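Local structure of extracellular solute-binding protein, family 1 (Bifidobacterium longum subsp. infantis ATCC 15697, 3QUF) at residues G338-S343 / N360-N365. The protein probably binds a solute outside the cell and delivers it to a membrane transporter. Residues are numbered along the deposited sequence; the frame is centred on the assembly and turned at random.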
loop_
_atom_site.group_PDB
_atom_site.type_symbol
_atom_site.label_atom_id
_atom_site.label_comp_id
_atom_site.label_asym_id
_atom_site.label_seq_id
_atom_site.Cartn_x
_atom_site.Cartn_y
_atom_site.Cartn_z
ATOM N N GLY A 338 -7.767 11.272 -3.202
ATOM C CA GLY A 338 -7.370 11.274 -1.796
ATOM C C GLY A 338 -6.038 10.583 -1.482
ATOM O O GLY A 338 -5.848 10.012 -0.396
ATOM N N THR A 339 -5.113 10.635 -2.422
ATOM C CA THR A 339 -3.834 9.963 -2.307
ATOM C C THR A 339 -2.691 10.954 -2.238
ATOM O O THR A 339 -2.903 12.183 -2.295
ATOM C CB THR A 339 -3.661 9.018 -3.485
ATOM O OG1 THR A 339 -3.922 9.735 -4.683
ATOM C CG2 THR A 339 -4.621 7.792 -3.352
ATOM N N LEU A 340 -1.486 10.421 -2.064
ATOM C CA LEU A 340 -0.279 11.217 -1.997
ATOM C C LEU A 340 0.521 11.074 -3.281
ATOM O O LEU A 340 0.575 10.023 -3.891
ATOM C CB LEU A 340 0.601 10.770 -0.829
ATOM C CG LEU A 340 -0.031 10.871 0.552
ATOM C CD1 LEU A 340 0.958 10.330 1.625
ATOM C CD2 LEU A 340 -0.446 12.274 0.906
ATOM N N SER A 341 1.184 12.151 -3.683
ATOM C CA SER A 341 1.996 12.111 -4.883
ATOM C C SER A 341 3.304 11.349 -4.655
ATOM O O SER A 341 4.003 11.598 -3.644
ATOM C CB SER A 341 2.327 13.551 -5.316
ATOM O OG SER A 341 3.334 13.564 -6.301
ATOM N N LEU A 342 3.685 10.501 -5.615
ATOM C CA LEU A 342 5.019 9.908 -5.642
ATOM C C LEU A 342 6.061 10.694 -6.446
ATOM O O LEU A 342 7.197 10.232 -6.624
ATOM C CB LEU A 342 4.920 8.475 -6.167
ATOM C CG LEU A 342 4.261 7.463 -5.257
ATOM C CD1 LEU A 342 4.108 6.128 -6.039
ATOM C CD2 LEU A 342 5.132 7.198 -3.976
ATOM N N SER A 343 5.710 11.868 -6.940
ATOM C CA SER A 343 6.577 12.656 -7.800
ATOM C C SER A 343 6.944 13.970 -7.148
ATOM O O SER A 343 6.107 14.656 -6.559
ATOM C CB SER A 343 5.892 12.939 -9.126
ATOM O OG SER A 343 6.673 13.828 -9.922
ATOM N N ASN A 360 8.727 12.274 7.276
ATOM C CA ASN A 360 9.849 11.503 7.771
ATOM C C ASN A 360 9.818 10.023 7.396
ATOM O O ASN A 360 10.797 9.314 7.606
ATOM C CB ASN A 360 9.986 11.709 9.268
ATOM C CG ASN A 360 10.264 13.157 9.604
ATOM O OD1 ASN A 360 11.041 13.826 8.902
ATOM N ND2 ASN A 360 9.570 13.678 10.616
ATOM N N TYR A 361 8.686 9.561 6.840
ATOM C CA TYR A 361 8.540 8.173 6.437
ATOM C C TYR A 361 8.126 8.072 4.991
ATOM O O TYR A 361 8.848 7.480 4.201
ATOM C CB TYR A 361 7.617 7.372 7.425
ATOM C CG TYR A 361 8.221 7.425 8.787
ATOM C CD1 TYR A 361 9.194 6.500 9.184
ATOM C CD2 TYR A 361 7.924 8.485 9.646
ATOM C CE1 TYR A 361 9.800 6.611 10.417
ATOM C CE2 TYR A 361 8.537 8.594 10.896
ATOM C CZ TYR A 361 9.499 7.675 11.245
ATOM O OH TYR A 361 10.125 7.792 12.470
ATOM N N PHE A 362 6.976 8.610 4.609
ATOM C CA PHE A 362 6.537 8.515 3.214
ATOM C C PHE A 362 7.557 9.152 2.255
ATOM O O PHE A 362 8.009 8.522 1.301
ATOM C CB PHE A 362 5.148 9.126 3.023
ATOM C CG PHE A 362 4.705 9.130 1.596
ATOM C CD1 PHE A 362 4.392 7.966 0.952
ATOM C CD2 PHE A 362 4.622 10.331 0.901
ATOM C CE1 PHE A 362 4.023 7.989 -0.391
ATOM C CE2 PHE A 362 4.256 10.343 -0.445
ATOM C CZ PHE A 362 3.948 9.159 -1.063
ATOM N N LYS A 363 7.941 10.377 2.534
ATOM C CA LYS A 363 8.902 11.067 1.666
ATOM C C LYS A 363 10.316 10.482 1.730
ATOM O O LYS A 363 11.129 10.760 0.865
ATOM C CB LYS A 363 8.899 12.552 1.957
ATOM C CG LYS A 363 7.573 13.210 1.476
ATOM C CD LYS A 363 7.620 14.752 1.601
ATOM C CE LYS A 363 7.730 15.438 0.229
ATOM N NZ LYS A 363 9.079 15.215 -0.399
ATOM N N GLN A 364 10.591 9.681 2.739
ATOM C CA GLN A 364 11.870 8.975 2.876
ATOM C C GLN A 364 11.820 7.524 2.382
ATOM O O GLN A 364 12.772 6.768 2.623
ATOM C CB GLN A 364 12.294 9.002 4.335
ATOM C CG GLN A 364 12.376 10.401 4.914
ATOM C CD GLN A 364 13.282 11.305 4.129
ATOM O OE1 GLN A 364 14.328 10.880 3.656
ATOM N NE2 GLN A 364 12.877 12.566 3.975
ATOM N N ASN A 365 10.739 7.139 1.688
ATOM C CA ASN A 365 10.593 5.789 1.139
ATOM C C ASN A 365 10.607 4.702 2.202
ATOM O O ASN A 365 11.180 3.609 2.005
ATOM C CB ASN A 365 11.641 5.541 0.014
ATOM C CG ASN A 365 11.438 6.490 -1.152
ATOM O OD1 ASN A 365 10.350 6.606 -1.677
ATOM N ND2 ASN A 365 12.462 7.246 -1.481
#
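F362 of helix 355-362 inserts its ring against L340, S341 and L342 of the short edge strand 340-341 and the residue after it, within a solute-binding-protein fold. That strand pairs antiparallel with strand 135-144: L340 is hydrogen-bonded through the backbone to A136 of that strand, and L342 to V134 just before it. The ring is directed across by its first torsion, which sets CG anti to the backbone N (chi1 176°). L340 CD1 sits over one ring face, 3.8 Å from the centroid of the F362 ring and 14° off the normal, which meets the geometry of a CH-pi contact. L340 CB adds an apolar contact near the far rim, 3.7 Å from F362 CE2. L342 reaches the same end of the ring obliquely, its CD2 lying 3.7 Å from F362 CZ, and the two side chains cross nearly at right angles. Between the leucines, the carbonyl oxygen of S341 lies in the ring plane at the edge, 3.4 Å from F362 CE2, a placement consistent with a weak attraction between the aryl C-H edge and the oxygen. S341 OG points elsewhere: it accepts from S343 N in an ST turn (3.0 Å, 160°) and also bonds to Y346 O. N365, with positive phi, is the C-prime residue of a Schellman motif, its N bonded to F362 O at 3.1 Å. Replacing F362 by an alanine removes the ring, and would probably leave L340 CD1 without the face it packs on and a gap beside L342 CD2. With no hydrogen bond crossing between the segments, cohesion here rests on apolar contact, probably with a small contribution from ring edge and carbonyl.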